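Local coordinates for protein guanine nucleotide exchange factor SRM1 (Saccharomyces cerevisiae, PDB 3OF7) that promotes exchange of GDP for GTP on the Ran-type GTPases GSP1 and GSP2, binds chromatin, and controls RNA metabolism and nuclear export, at residues E85-S90 against I136-F141; A67-F72 against T79-E84; K149-A154 against C161-N166; Y170-F175 against K193-V198; N59-R64 against E130-K135. All coordinates share one frame; numbering follows the deposited sequence. Where two conformers were deposited one is given.

Contact 1: E85-S90 against I136-F141; sequences ESNVWS and IPRESF
I136 N donates a straight hydrogen bond to V88 O (2.7 Å) just past the outer strand 134-135 of this propeller blade, and one water carries the pairing on by accepting from V88 N and donating to I136 O. R138, at the start of the 3-10 segment 138-140, reaches back, CG anti to the backbone N (chi1 -154°) and chain extended to NE, until its guanidinium meets the 85-87 turn. R138 NH1 donates to E85 O at 2.8 Å, and R138 NH2 shares that acceptor. R138 NH1 also bonds N87 OD1 at 2.8 Å, coming from above the N87 carbonyl plane. Both acceptors lie in the guanidinium plane, while the N87 amide stands 76° to it. On the apolar side V88 forks: CG1 lies alongside I136 CD1 (3.9 Å), and CG2 reaches F141 CE2 at 3.8 Å. The R138 charge is thus met by neutral oxygens; such in-plane bonding probably fixes the guanidinium's rotation and polarises the E85 carbonyl.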
# COMPACT_ATOMS: atom_id res chain seq x y z
N GLU A 85 -21.21 -1.80 -7.07
CA GLU A 85 -21.90 -0.62 -7.58
C GLU A 85 -21.09 0.66 -7.36
O GLU A 85 -21.59 1.78 -7.48
CB GLU A 85 -23.33 -0.53 -7.03
CG GLU A 85 -24.23 -1.63 -7.59
CD GLU A 85 -23.96 -1.93 -9.06
OE1 GLU A 85 -23.70 -3.10 -9.40
OE2 GLU A 85 -24.01 -0.99 -9.89
N SER A 86 -19.79 0.46 -7.11
CA SER A 86 -18.83 1.55 -6.94
C SER A 86 -19.10 2.46 -5.73
O SER A 86 -18.71 3.64 -5.72
CB SER A 86 -18.69 2.35 -8.24
OG SER A 86 -17.57 3.22 -8.19
N ASN A 87 -19.76 1.93 -4.70
CA ASN A 87 -19.83 2.63 -3.41
C ASN A 87 -18.50 2.47 -2.69
O ASN A 87 -17.87 1.41 -2.77
CB ASN A 87 -20.93 2.09 -2.51
CG ASN A 87 -22.32 2.42 -3.02
OD1 ASN A 87 -22.71 3.59 -3.14
ND2 ASN A 87 -23.09 1.38 -3.32
N VAL A 88 -18.08 3.52 -1.99
CA VAL A 88 -16.87 3.50 -1.19
C VAL A 88 -17.19 3.26 0.29
O VAL A 88 -17.96 4.02 0.90
CB VAL A 88 -16.04 4.81 -1.37
CG1 VAL A 88 -14.75 4.76 -0.56
CG2 VAL A 88 -15.73 5.05 -2.85
N TRP A 89 -16.61 2.20 0.83
CA TRP A 89 -16.73 1.87 2.24
C TRP A 89 -15.45 2.31 2.94
O TRP A 89 -14.37 2.32 2.34
CB TRP A 89 -16.86 0.36 2.42
CG TRP A 89 -18.07 -0.29 1.80
CD1 TRP A 89 -18.40 -0.35 0.47
CD2 TRP A 89 -19.09 -1.00 2.50
NE1 TRP A 89 -19.58 -1.04 0.31
CE2 TRP A 89 -20.02 -1.46 1.54
CE3 TRP A 89 -19.33 -1.28 3.85
CZ2 TRP A 89 -21.17 -2.18 1.89
CZ3 TRP A 89 -20.46 -2.01 4.20
CH2 TRP A 89 -21.37 -2.45 3.22
N SER A 90 -15.56 2.64 4.23
CA SER A 90 -14.40 3.05 5.01
C SER A 90 -14.52 2.61 6.46
O SER A 90 -15.64 2.46 6.99
CB SER A 90 -14.23 4.58 4.96
OG SER A 90 -15.31 5.22 5.62
N ILE A 136 -19.71 5.39 2.51
CA ILE A 136 -19.77 6.84 2.33
C ILE A 136 -21.02 7.12 1.49
O ILE A 136 -21.26 6.43 0.49
CB ILE A 136 -18.49 7.38 1.62
CG1 ILE A 136 -17.25 7.15 2.50
CG2 ILE A 136 -18.63 8.87 1.26
CD1 ILE A 136 -15.94 7.55 1.84
N PRO A 137 -21.84 8.11 1.90
CA PRO A 137 -23.03 8.43 1.12
C PRO A 137 -22.72 8.63 -0.36
O PRO A 137 -21.75 9.31 -0.72
CB PRO A 137 -23.53 9.72 1.76
CG PRO A 137 -23.13 9.58 3.18
CD PRO A 137 -21.78 8.89 3.15
N ARG A 138 -23.54 8.02 -1.21
CA ARG A 138 -23.32 8.05 -2.65
C ARG A 138 -23.31 9.47 -3.22
O ARG A 138 -22.59 9.76 -4.18
CB ARG A 138 -24.39 7.21 -3.34
CG ARG A 138 -23.95 6.65 -4.65
CD ARG A 138 -24.89 5.57 -5.14
NE ARG A 138 -24.56 5.25 -6.52
CZ ARG A 138 -23.67 4.33 -6.88
NH1 ARG A 138 -23.02 3.62 -5.95
NH2 ARG A 138 -23.43 4.12 -8.16
N GLU A 139 -24.09 10.36 -2.60
CA GLU A 139 -24.20 11.75 -3.03
C GLU A 139 -22.89 12.50 -2.86
O GLU A 139 -22.65 13.48 -3.54
CB GLU A 139 -25.31 12.48 -2.26
CG GLU A 139 -26.60 11.68 -2.08
CD GLU A 139 -26.60 10.86 -0.80
OE1 GLU A 139 -26.62 11.46 0.30
OE2 GLU A 139 -26.61 9.61 -0.90
N SER A 140 -22.03 12.00 -1.97
CA SER A 140 -20.70 12.58 -1.74
C SER A 140 -19.80 12.47 -2.97
O SER A 140 -18.78 13.16 -3.06
CB SER A 140 -20.02 11.94 -0.53
OG SER A 140 -20.76 12.18 0.65
N PHE A 141 -20.17 11.60 -3.91
CA PHE A 141 -19.42 11.44 -5.15
C PHE A 141 -20.30 11.73 -6.36
O PHE A 141 -20.88 10.80 -6.94
CB PHE A 141 -18.84 10.02 -5.28
CG PHE A 141 -17.93 9.62 -4.17
CD1 PHE A 141 -16.62 10.09 -4.12
CD2 PHE A 141 -18.36 8.73 -3.19
CE1 PHE A 141 -15.75 9.69 -3.09
CE2 PHE A 141 -17.50 8.33 -2.15
CZ PHE A 141 -16.20 8.82 -2.11
O HOH W 1 -20.08 5.63 -1.87

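Contact 2: A67-F72 against T79-E84; sequences AKIISF and TLALDE
The carboxylate of E84 turns one face to the side chain of K68, whose CB stands 3.8 Å from E84 CD, while K68 CD comes to 3.3 Å from E84 OE1; the ring of F72 leads away from 79-84, towards V445, and leaves its CB to pack on the A81 methyl. These groups decorate the beta hairpin that forms the first two strands of a four-stranded blade in the seven-bladed propeller. A classic bulge interrupts its register: two residues, I70 and S71, stand opposite the single residue L82, whose carbonyl takes a straight bond from I70 N (2.8 Å) and a weak one from S71 N. L82 N donates back to S71 O. At the open end of the hairpin K68 and E84 cross obliquely, joined by a weak bond from E84 N to K68 O, their opposite charges near but not paired (K68 NZ to E84 OE1 4.2 Å). With an alanine in place of E84, the K68 chain would probably lose its packing surface and the ammonium this nearby negative charge. D83 ties the hairpin onward, OD1 accepting from N87 N and OD2 from W89 NE1. At the bulge, I70 CG1 lies between its own backbone N and carbonyl carbon (chi1 46°), which brings CD1 within 3.9 Å of L82 CD2.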
# COMPACT_ATOMS: atom_id res chain seq x y z
N ALA A 67 -22.37 -7.09 0.61
CA ALA A 67 -21.45 -5.95 0.45
C ALA A 67 -20.76 -6.02 -0.91
O ALA A 67 -20.61 -5.01 -1.58
CB ALA A 67 -20.43 -5.90 1.57
N LYS A 68 -20.38 -7.23 -1.33
CA LYS A 68 -19.79 -7.47 -2.66
C LYS A 68 -18.57 -6.59 -2.93
O LYS A 68 -18.46 -5.92 -3.98
CB LYS A 68 -20.84 -7.32 -3.78
CG LYS A 68 -22.05 -8.25 -3.62
CD LYS A 68 -23.04 -8.06 -4.76
CE LYS A 68 -24.19 -9.07 -4.67
NZ LYS A 68 -25.27 -8.75 -5.65
N ILE A 69 -17.64 -6.61 -1.99
CA ILE A 69 -16.39 -5.87 -2.11
C ILE A 69 -15.52 -6.47 -3.22
O ILE A 69 -15.30 -7.69 -3.26
CB ILE A 69 -15.62 -5.86 -0.77
CG1 ILE A 69 -16.48 -5.20 0.33
CG2 ILE A 69 -14.25 -5.17 -0.93
CD1 ILE A 69 -17.02 -3.78 -0.02
N ILE A 70 -15.03 -5.61 -4.12
CA ILE A 70 -14.14 -6.04 -5.21
C ILE A 70 -12.77 -5.33 -5.23
O ILE A 70 -11.93 -5.63 -6.07
CB ILE A 70 -14.84 -5.89 -6.59
CG1 ILE A 70 -15.53 -4.53 -6.72
CG2 ILE A 70 -15.89 -6.99 -6.77
CD1 ILE A 70 -14.65 -3.39 -7.17
N SER A 71 -12.56 -4.39 -4.31
CA SER A 71 -11.25 -3.72 -4.18
C SER A 71 -11.12 -3.14 -2.78
O SER A 71 -12.11 -2.85 -2.14
CB SER A 71 -11.11 -2.56 -5.17
OG SER A 71 -9.74 -2.16 -5.30
N PHE A 72 -9.89 -2.95 -2.34
CA PHE A 72 -9.66 -2.17 -1.12
C PHE A 72 -8.28 -1.55 -1.11
O PHE A 72 -7.38 -2.00 -1.82
CB PHE A 72 -9.94 -3.01 0.15
CG PHE A 72 -9.11 -4.26 0.27
CD1 PHE A 72 -7.80 -4.20 0.75
CD2 PHE A 72 -9.63 -5.50 -0.12
CE1 PHE A 72 -7.01 -5.35 0.86
CE2 PHE A 72 -8.85 -6.66 -0.01
CZ PHE A 72 -7.54 -6.58 0.48
N THR A 79 -8.92 2.19 6.20
CA THR A 79 -9.04 1.42 4.97
C THR A 79 -10.25 1.89 4.18
O THR A 79 -11.26 2.28 4.75
CB THR A 79 -9.19 -0.08 5.26
OG1 THR A 79 -8.07 -0.53 6.04
CG2 THR A 79 -9.27 -0.92 3.96
N LEU A 80 -10.12 1.86 2.86
CA LEU A 80 -11.23 2.12 1.97
C LEU A 80 -11.50 0.85 1.19
O LEU A 80 -10.57 0.15 0.83
CB LEU A 80 -10.86 3.25 1.00
CG LEU A 80 -10.30 4.53 1.62
CD1 LEU A 80 -9.85 5.46 0.50
CD2 LEU A 80 -11.33 5.22 2.54
N ALA A 81 -12.77 0.57 0.92
CA ALA A 81 -13.14 -0.56 0.08
C ALA A 81 -14.17 -0.14 -0.97
O ALA A 81 -14.90 0.85 -0.79
CB ALA A 81 -13.65 -1.73 0.92
N LEU A 82 -14.21 -0.89 -2.07
CA LEU A 82 -15.10 -0.58 -3.18
C LEU A 82 -15.96 -1.79 -3.50
O LEU A 82 -15.46 -2.91 -3.57
CB LEU A 82 -14.28 -0.22 -4.42
CG LEU A 82 -15.01 0.38 -5.62
CD1 LEU A 82 -15.53 1.76 -5.27
CD2 LEU A 82 -14.07 0.44 -6.80
N ASP A 83 -17.25 -1.55 -3.71
CA ASP A 83 -18.15 -2.64 -4.07
C ASP A 83 -18.53 -2.64 -5.55
O ASP A 83 -18.08 -1.78 -6.33
CB ASP A 83 -19.38 -2.69 -3.14
CG ASP A 83 -20.30 -1.47 -3.28
OD1 ASP A 83 -20.37 -0.86 -4.37
OD2 ASP A 83 -20.97 -1.15 -2.27
N GLU A 84 -19.35 -3.61 -5.95
CA GLU A 84 -19.75 -3.75 -7.35
C GLU A 84 -20.47 -2.52 -7.92
O GLU A 84 -20.36 -2.26 -9.12
CB GLU A 84 -20.61 -5.00 -7.53
CG GLU A 84 -19.79 -6.28 -7.54
CD GLU A 84 -20.66 -7.52 -7.61
OE1 GLU A 84 -21.90 -7.39 -7.79
OE2 GLU A 84 -20.10 -8.62 -7.49
O HOH W 2 -22.63 -3.20 -1.63

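Contact 3: K149-A154 against C161-N166; sequences KVVQLA and CALFSN
V150 lays its CG2 methyl over one face of the F164 ring, 4.0 Å from the centroid and displaced toward the rim, a CH-pi contact at one end of the 150-155/159-164 beta hairpin. This hairpin supplies the first two strands of a propeller blade, and L82 of the preceding blade packs against V150 and L153. V150 CG2 comes nearest to F164 CE2 (3.6 Å). V150 and F164 are a non-hydrogen-bonded pair whose side chains diverge, yet with CG1 anti to the backbone N (chi1 177°) CG2 is left toward the ring. Next to it a classic beta bulge sets V151 and Q152 against L163: L163 O takes a straight bond from V151 N (2.8 Å) and a long, weak one from Q152 N, while L163 N returns one to Q152 O. V151 CG2 packs 3.8 Å from L163 CG, and the other methyl rests on S165 CB. On the face opposite Q152 and L163, L153 CD2 meets the A162 methyl at 3.8 Å. A154 and C161 close the far end with paired backbone bonds and pack there on I216 of the following blade. The buried amide of Q152 is held from that side, its OE1 accepting from L209 N. At the near end S165 N donates to K149 O, and S165 OG accepts from K149 N at 3.1 Å along an almost straight N-H line (176°).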
# COMPACT_ATOMS: atom_id res chain seq x y z
N LYS A 149 -17.45 5.58 -12.58
CA LYS A 149 -17.13 4.64 -11.51
C LYS A 149 -15.73 4.85 -10.96
O LYS A 149 -14.87 5.40 -11.65
CB LYS A 149 -17.29 3.20 -12.01
CG LYS A 149 -18.75 2.76 -12.05
CD LYS A 149 -18.93 1.36 -12.63
CE LYS A 149 -20.41 0.99 -12.71
NZ LYS A 149 -21.19 2.03 -13.45
N VAL A 150 -15.51 4.40 -9.73
CA VAL A 150 -14.17 4.41 -9.15
C VAL A 150 -13.35 3.28 -9.77
O VAL A 150 -13.83 2.14 -9.86
CB VAL A 150 -14.22 4.22 -7.62
CG1 VAL A 150 -12.80 4.15 -7.03
CG2 VAL A 150 -15.04 5.34 -6.96
N VAL A 151 -12.12 3.58 -10.18
CA VAL A 151 -11.22 2.55 -10.70
C VAL A 151 -10.06 2.25 -9.75
O VAL A 151 -9.43 1.21 -9.86
CB VAL A 151 -10.68 2.88 -12.12
CG1 VAL A 151 -11.84 3.06 -13.12
CG2 VAL A 151 -9.78 4.12 -12.10
N GLN A 152 -9.79 3.17 -8.83
CA GLN A 152 -8.76 2.93 -7.80
C GLN A 152 -9.01 3.75 -6.54
O GLN A 152 -9.38 4.91 -6.62
CB GLN A 152 -7.35 3.21 -8.34
CG GLN A 152 -6.25 2.67 -7.41
CD GLN A 152 -4.84 3.14 -7.75
OE1 GLN A 152 -4.59 3.68 -8.83
NE2 GLN A 152 -3.91 2.92 -6.82
N LEU A 153 -8.79 3.12 -5.39
CA LEU A 153 -8.80 3.81 -4.10
C LEU A 153 -7.36 3.92 -3.59
O LEU A 153 -6.50 3.14 -3.95
CB LEU A 153 -9.70 3.08 -3.10
CG LEU A 153 -11.21 3.08 -3.39
CD1 LEU A 153 -11.93 2.14 -2.43
CD2 LEU A 153 -11.77 4.49 -3.26
N ALA A 154 -7.10 4.93 -2.76
CA ALA A 154 -5.80 5.08 -2.12
C ALA A 154 -5.95 5.70 -0.75
O ALA A 154 -6.76 6.62 -0.56
CB ALA A 154 -4.85 5.89 -2.97
N CYS A 161 -8.29 8.92 -1.14
CA CYS A 161 -8.39 9.34 -2.53
C CYS A 161 -9.14 8.31 -3.35
O CYS A 161 -8.96 7.11 -3.17
CB CYS A 161 -7.00 9.58 -3.11
SG CYS A 161 -7.02 10.37 -4.75
N ALA A 162 -10.01 8.79 -4.24
CA ALA A 162 -10.69 7.92 -5.19
C ALA A 162 -10.47 8.46 -6.60
O ALA A 162 -10.73 9.64 -6.87
CB ALA A 162 -12.19 7.85 -4.88
N LEU A 163 -9.98 7.58 -7.47
CA LEU A 163 -9.77 7.90 -8.87
C LEU A 163 -10.94 7.37 -9.70
O LEU A 163 -11.27 6.18 -9.63
CB LEU A 163 -8.46 7.27 -9.36
CG LEU A 163 -8.15 7.38 -10.86
CD1 LEU A 163 -8.02 8.84 -11.30
CD2 LEU A 163 -6.91 6.57 -11.21
N PHE A 164 -11.55 8.25 -10.50
CA PHE A 164 -12.74 7.89 -11.27
C PHE A 164 -12.41 7.58 -12.72
O PHE A 164 -11.37 7.99 -13.24
CB PHE A 164 -13.82 8.97 -11.16
CG PHE A 164 -14.57 8.95 -9.86
CD1 PHE A 164 -14.06 9.60 -8.73
CD2 PHE A 164 -15.78 8.29 -9.76
CE1 PHE A 164 -14.75 9.59 -7.53
CE2 PHE A 164 -16.49 8.27 -8.55
CZ PHE A 164 -15.97 8.93 -7.44
N SER A 165 -13.30 6.84 -13.38
CA SER A 165 -13.09 6.39 -14.75
C SER A 165 -13.04 7.56 -15.75
O SER A 165 -12.60 7.38 -16.88
CB SER A 165 -14.19 5.41 -15.15
OG SER A 165 -15.46 5.98 -14.89
N ASN A 166 -13.50 8.73 -15.33
CA ASN A 166 -13.40 9.92 -16.18
C ASN A 166 -12.16 10.78 -15.88
O ASN A 166 -12.05 11.90 -16.37
CB ASN A 166 -14.68 10.76 -16.08
CG ASN A 166 -14.86 11.42 -14.72
OD1 ASN A 166 -14.17 11.08 -13.75
ND2 ASN A 166 -15.79 12.36 -14.65

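Contact 4: Y170-F175 against K193-V198; sequences YAWGTF and KTPWKV
A171 and W196 form the hydrogen-bonded pair where strand 195-197 is added antiparallel to the outer side of 169-177 in its propeller blade. The two backbone bonds are unequal: A171 N gives W196 O a good one (2.9 Å, 164°), whereas W196 N reaches A171 O weakly, at a bent 127°. W196 O also receives a CA-H contact from Y170. On the opposite strand edge Y170 and W172 bond to A162 and S160. T194 O is taken by Q192 NE2, and W172 NE1 has a weak bond to A98 O. K197 sets its CB over one face of the Y170 ring, 4.1 Å from the centroid. With a serine for Y170, K197 CB would probably lose the surface it rests on, and a gap would open beside P142 and P143. V198 CG2 touches the A171 methyl at 3.6 Å. W172 CG, between the backbone N and the carbonyl carbon (chi1 59°), brings the indole to P195, whose CG sits over the six-membered ring, 4.0 Å from its centroid.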
# COMPACT_ATOMS: atom_id res chain seq x y z
N TYR A 170 -11.23 12.50 -6.34
CA TYR A 170 -11.83 12.99 -5.10
C TYR A 170 -10.92 12.65 -3.93
O TYR A 170 -10.36 11.55 -3.87
CB TYR A 170 -13.25 12.43 -4.89
CG TYR A 170 -14.30 13.24 -5.62
CD1 TYR A 170 -14.33 13.30 -7.01
CD2 TYR A 170 -15.25 13.98 -4.91
CE1 TYR A 170 -15.27 14.06 -7.69
CE2 TYR A 170 -16.21 14.74 -5.58
CZ TYR A 170 -16.21 14.77 -6.97
OH TYR A 170 -17.15 15.53 -7.63
N ALA A 171 -10.75 13.60 -3.03
CA ALA A 171 -9.83 13.44 -1.91
C ALA A 171 -10.45 13.98 -0.63
O ALA A 171 -11.34 14.84 -0.68
CB ALA A 171 -8.51 14.13 -2.20
N TRP A 172 -10.01 13.44 0.51
CA TRP A 172 -10.46 13.88 1.83
C TRP A 172 -9.46 13.49 2.93
O TRP A 172 -8.55 12.69 2.69
CB TRP A 172 -11.89 13.39 2.15
CG TRP A 172 -12.14 11.89 2.14
CD1 TRP A 172 -12.26 11.08 3.23
CD2 TRP A 172 -12.31 11.04 0.99
NE1 TRP A 172 -12.50 9.77 2.84
CE2 TRP A 172 -12.53 9.73 1.47
CE3 TRP A 172 -12.30 11.26 -0.40
CZ2 TRP A 172 -12.74 8.64 0.61
CZ3 TRP A 172 -12.50 10.17 -1.26
CH2 TRP A 172 -12.72 8.87 -0.74
N GLY A 173 -9.64 14.07 4.11
CA GLY A 173 -8.72 13.84 5.24
C GLY A 173 -7.74 15.00 5.34
O GLY A 173 -8.13 16.17 5.17
N THR A 174 -6.47 14.68 5.60
CA THR A 174 -5.43 15.71 5.72
C THR A 174 -4.05 15.09 5.56
O THR A 174 -3.92 13.86 5.50
CB THR A 174 -5.51 16.47 7.09
OG1 THR A 174 -4.76 17.68 7.01
CG2 THR A 174 -4.97 15.61 8.24
N PHE A 175 -3.02 15.93 5.47
CA PHE A 175 -1.64 15.46 5.58
C PHE A 175 -1.03 15.96 6.88
O PHE A 175 -1.09 17.15 7.21
CB PHE A 175 -0.77 15.93 4.41
CG PHE A 175 -1.34 15.59 3.06
CD1 PHE A 175 -1.98 16.56 2.30
CD2 PHE A 175 -1.25 14.30 2.56
CE1 PHE A 175 -2.52 16.25 1.03
CE2 PHE A 175 -1.78 13.97 1.30
CZ PHE A 175 -2.42 14.96 0.54
N LYS A 193 -13.40 16.81 5.64
CA LYS A 193 -14.18 15.73 6.27
C LYS A 193 -15.03 14.90 5.30
O LYS A 193 -15.44 13.79 5.63
CB LYS A 193 -15.04 16.29 7.41
CG LYS A 193 -14.24 16.79 8.61
CD LYS A 193 -15.13 17.42 9.68
CE LYS A 193 -14.32 17.78 10.91
NZ LYS A 193 -15.08 18.66 11.86
N THR A 194 -15.32 15.46 4.13
CA THR A 194 -16.11 14.75 3.11
C THR A 194 -15.35 14.75 1.79
O THR A 194 -14.51 15.62 1.56
CB THR A 194 -17.51 15.39 2.93
OG1 THR A 194 -17.37 16.80 2.70
CG2 THR A 194 -18.37 15.16 4.17
N PRO A 195 -15.60 13.75 0.92
CA PRO A 195 -14.97 13.72 -0.39
C PRO A 195 -15.09 15.06 -1.14
O PRO A 195 -16.14 15.69 -1.12
CB PRO A 195 -15.73 12.62 -1.12
CG PRO A 195 -16.09 11.66 -0.04
CD PRO A 195 -16.36 12.50 1.18
N TRP A 196 -14.00 15.47 -1.78
CA TRP A 196 -13.86 16.80 -2.36
C TRP A 196 -13.11 16.68 -3.68
O TRP A 196 -12.07 16.02 -3.76
CB TRP A 196 -13.08 17.69 -1.38
CG TRP A 196 -12.75 19.10 -1.83
CD1 TRP A 196 -13.58 20.19 -1.79
CD2 TRP A 196 -11.49 19.57 -2.33
NE1 TRP A 196 -12.92 21.30 -2.25
CE2 TRP A 196 -11.63 20.95 -2.59
CE3 TRP A 196 -10.26 18.95 -2.60
CZ2 TRP A 196 -10.59 21.73 -3.09
CZ3 TRP A 196 -9.22 19.73 -3.09
CH2 TRP A 196 -9.39 21.11 -3.33
N LYS A 197 -13.65 17.32 -4.72
CA LYS A 197 -13.04 17.27 -6.04
C LYS A 197 -11.75 18.07 -6.06
O LYS A 197 -11.74 19.26 -5.72
CB LYS A 197 -14.01 17.80 -7.11
CG LYS A 197 -13.53 17.57 -8.53
CD LYS A 197 -14.46 18.19 -9.57
CE LYS A 197 -13.87 18.06 -10.97
NZ LYS A 197 -14.61 18.88 -11.98
N VAL A 198 -10.66 17.41 -6.44
CA VAL A 198 -9.36 18.07 -6.52
C VAL A 198 -9.33 18.83 -7.85
O VAL A 198 -9.59 18.23 -8.89
CB VAL A 198 -8.20 17.05 -6.43
CG1 VAL A 198 -6.84 17.75 -6.52
CG2 VAL A 198 -8.30 16.23 -5.15

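Contact 5: N59-R64 against E130-K135; sequences NPFLPR and ESTPAK
F61 CB rests on P133 CD at 3.7 Å, and the F61 ring offers a face to T132, whose CG2 stands 4.0 Å from the centroid in a CH-pi contact. The contact bridges two blades of the propeller: 59-64 leaves the outer strand 56-58 of the blade that closes the ring, and 130-135 leads into 134-135, the outer strand of the next. P133 turns three ring carbons to the loop, CD to F61, CB to L62 CD2 (3.8 Å) and CG to N59 ND2 (4.1 Å), each side chain crossing it at an angle. The opposite face of F61 is covered by P60 CG, so the phenyl lies between P60 and T132. In the next shell, T132 OG1 is hydrogen-bonded to E128 O, which probably holds OG1 anti to the carbonyl carbon (chi1 -56°) and leaves CG2 facing the phenyl. W91 backs both L62 and P133, and L62 also leans on W89. A type I turn from N59 to L62 presents F61 and L62, and N59 ND2 is anchored on G43 O. The turn is reinforced by an Asx turn: F61 N donates to N59 OD1 at 2.9 Å, in the plane of the amide carbonyl.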
# COMPACT_ATOMS: atom_id res chain seq x y z
N ASN A 59 -14.40 -10.84 7.86
CA ASN A 59 -15.06 -9.62 8.29
C ASN A 59 -16.57 -9.74 8.03
O ASN A 59 -16.99 -9.78 6.87
CB ASN A 59 -14.47 -8.39 7.58
CG ASN A 59 -14.91 -7.10 8.22
OD1 ASN A 59 -16.11 -6.88 8.45
ND2 ASN A 59 -13.95 -6.22 8.51
N PRO A 60 -17.37 -9.79 9.12
CA PRO A 60 -18.81 -10.03 8.95
C PRO A 60 -19.59 -8.80 8.49
O PRO A 60 -20.76 -8.92 8.13
CB PRO A 60 -19.26 -10.47 10.35
CG PRO A 60 -18.34 -9.76 11.28
CD PRO A 60 -17.01 -9.59 10.54
N PHE A 61 -18.95 -7.63 8.50
CA PHE A 61 -19.60 -6.39 8.05
C PHE A 61 -19.45 -6.16 6.54
O PHE A 61 -20.00 -5.21 5.98
CB PHE A 61 -19.06 -5.19 8.85
CG PHE A 61 -19.25 -5.35 10.33
CD1 PHE A 61 -20.52 -5.25 10.90
CD2 PHE A 61 -18.17 -5.63 11.16
CE1 PHE A 61 -20.71 -5.42 12.27
CE2 PHE A 61 -18.34 -5.79 12.54
CZ PHE A 61 -19.62 -5.68 13.09
N LEU A 62 -18.70 -7.05 5.90
CA LEU A 62 -18.46 -6.99 4.46
C LEU A 62 -18.81 -8.32 3.80
O LEU A 62 -17.98 -8.89 3.07
CB LEU A 62 -16.99 -6.62 4.17
CG LEU A 62 -16.53 -5.28 4.77
CD1 LEU A 62 -15.00 -5.16 4.74
CD2 LEU A 62 -17.19 -4.12 4.05
N PRO A 63 -20.04 -8.82 4.02
CA PRO A 63 -20.32 -10.16 3.50
C PRO A 63 -20.29 -10.18 1.97
O PRO A 63 -20.82 -9.27 1.33
CB PRO A 63 -21.72 -10.48 4.05
CG PRO A 63 -22.35 -9.15 4.26
CD PRO A 63 -21.24 -8.19 4.60
N ARG A 64 -19.65 -11.21 1.42
CA ARG A 64 -19.43 -11.36 -0.01
C ARG A 64 -20.70 -11.30 -0.86
O ARG A 64 -20.69 -10.80 -1.99
CB ARG A 64 -18.71 -12.68 -0.26
CG ARG A 64 -18.24 -12.92 -1.69
CD ARG A 64 -17.71 -14.34 -1.86
NE ARG A 64 -18.80 -15.32 -1.90
CZ ARG A 64 -19.14 -16.14 -0.90
NH1 ARG A 64 -18.48 -16.14 0.25
NH2 ARG A 64 -20.15 -16.98 -1.07
N GLU A 130 -16.72 4.11 13.78
CA GLU A 130 -15.38 4.06 13.17
C GLU A 130 -14.89 2.63 12.98
O GLU A 130 -14.23 2.33 11.98
CB GLU A 130 -14.37 4.83 14.02
CG GLU A 130 -14.52 6.34 13.97
CD GLU A 130 -13.62 7.04 14.98
OE1 GLU A 130 -12.41 7.18 14.71
OE2 GLU A 130 -14.15 7.48 16.03
N SER A 131 -15.19 1.76 13.93
CA SER A 131 -14.74 0.37 13.88
C SER A 131 -15.66 -0.53 13.04
O SER A 131 -15.35 -1.71 12.82
CB SER A 131 -14.56 -0.20 15.30
OG SER A 131 -15.79 -0.23 16.00
N THR A 132 -16.77 0.01 12.57
CA THR A 132 -17.70 -0.75 11.74
C THR A 132 -17.68 -0.21 10.31
O THR A 132 -18.01 0.96 10.09
CB THR A 132 -19.15 -0.74 12.30
OG1 THR A 132 -19.14 -1.24 13.65
CG2 THR A 132 -20.08 -1.63 11.45
N PRO A 133 -17.26 -1.05 9.35
CA PRO A 133 -17.25 -0.66 7.95
C PRO A 133 -18.63 -0.21 7.52
O PRO A 133 -19.62 -0.87 7.84
CB PRO A 133 -16.89 -1.96 7.22
CG PRO A 133 -16.05 -2.68 8.20
CD PRO A 133 -16.69 -2.40 9.53
N ALA A 134 -18.69 0.92 6.83
CA ALA A 134 -19.96 1.45 6.32
C ALA A 134 -19.70 2.28 5.08
O ALA A 134 -18.57 2.74 4.85
CB ALA A 134 -20.67 2.28 7.41
N LYS A 135 -20.75 2.50 4.29
CA LYS A 135 -20.63 3.23 3.03
C LYS A 135 -20.60 4.73 3.25
O LYS A 135 -21.35 5.26 4.06
CB LYS A 135 -21.77 2.88 2.08
CG LYS A 135 -21.65 1.49 1.45
CD LYS A 135 -22.84 1.16 0.55
CE LYS A 135 -24.05 0.69 1.35
NZ LYS A 135 -25.22 0.35 0.48

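From the N terminus, 59-64 comes first and waits for 130-135 (contact 5). Contact 2, a tight hairpin of 67-72 and 79-84, opens and closes within that span. Next 85-90 starts contact 1, but 130-135 arrives before 136-141, so contacts 1 and 5 cross; both span an excursion that is partly unmodelled. Contact 2 and the first strand of contact 1 share a blade, joined by W89 N to A81 O (2.7 Å), and contact 5 ties its outer strand to the ring-closing blade. Contacts 3 and 4 follow in series within the next blade, linked by A162 N to Y170 O. F141, against F164, W172 and P195, and S86, bonded to V150 N, join the two blades.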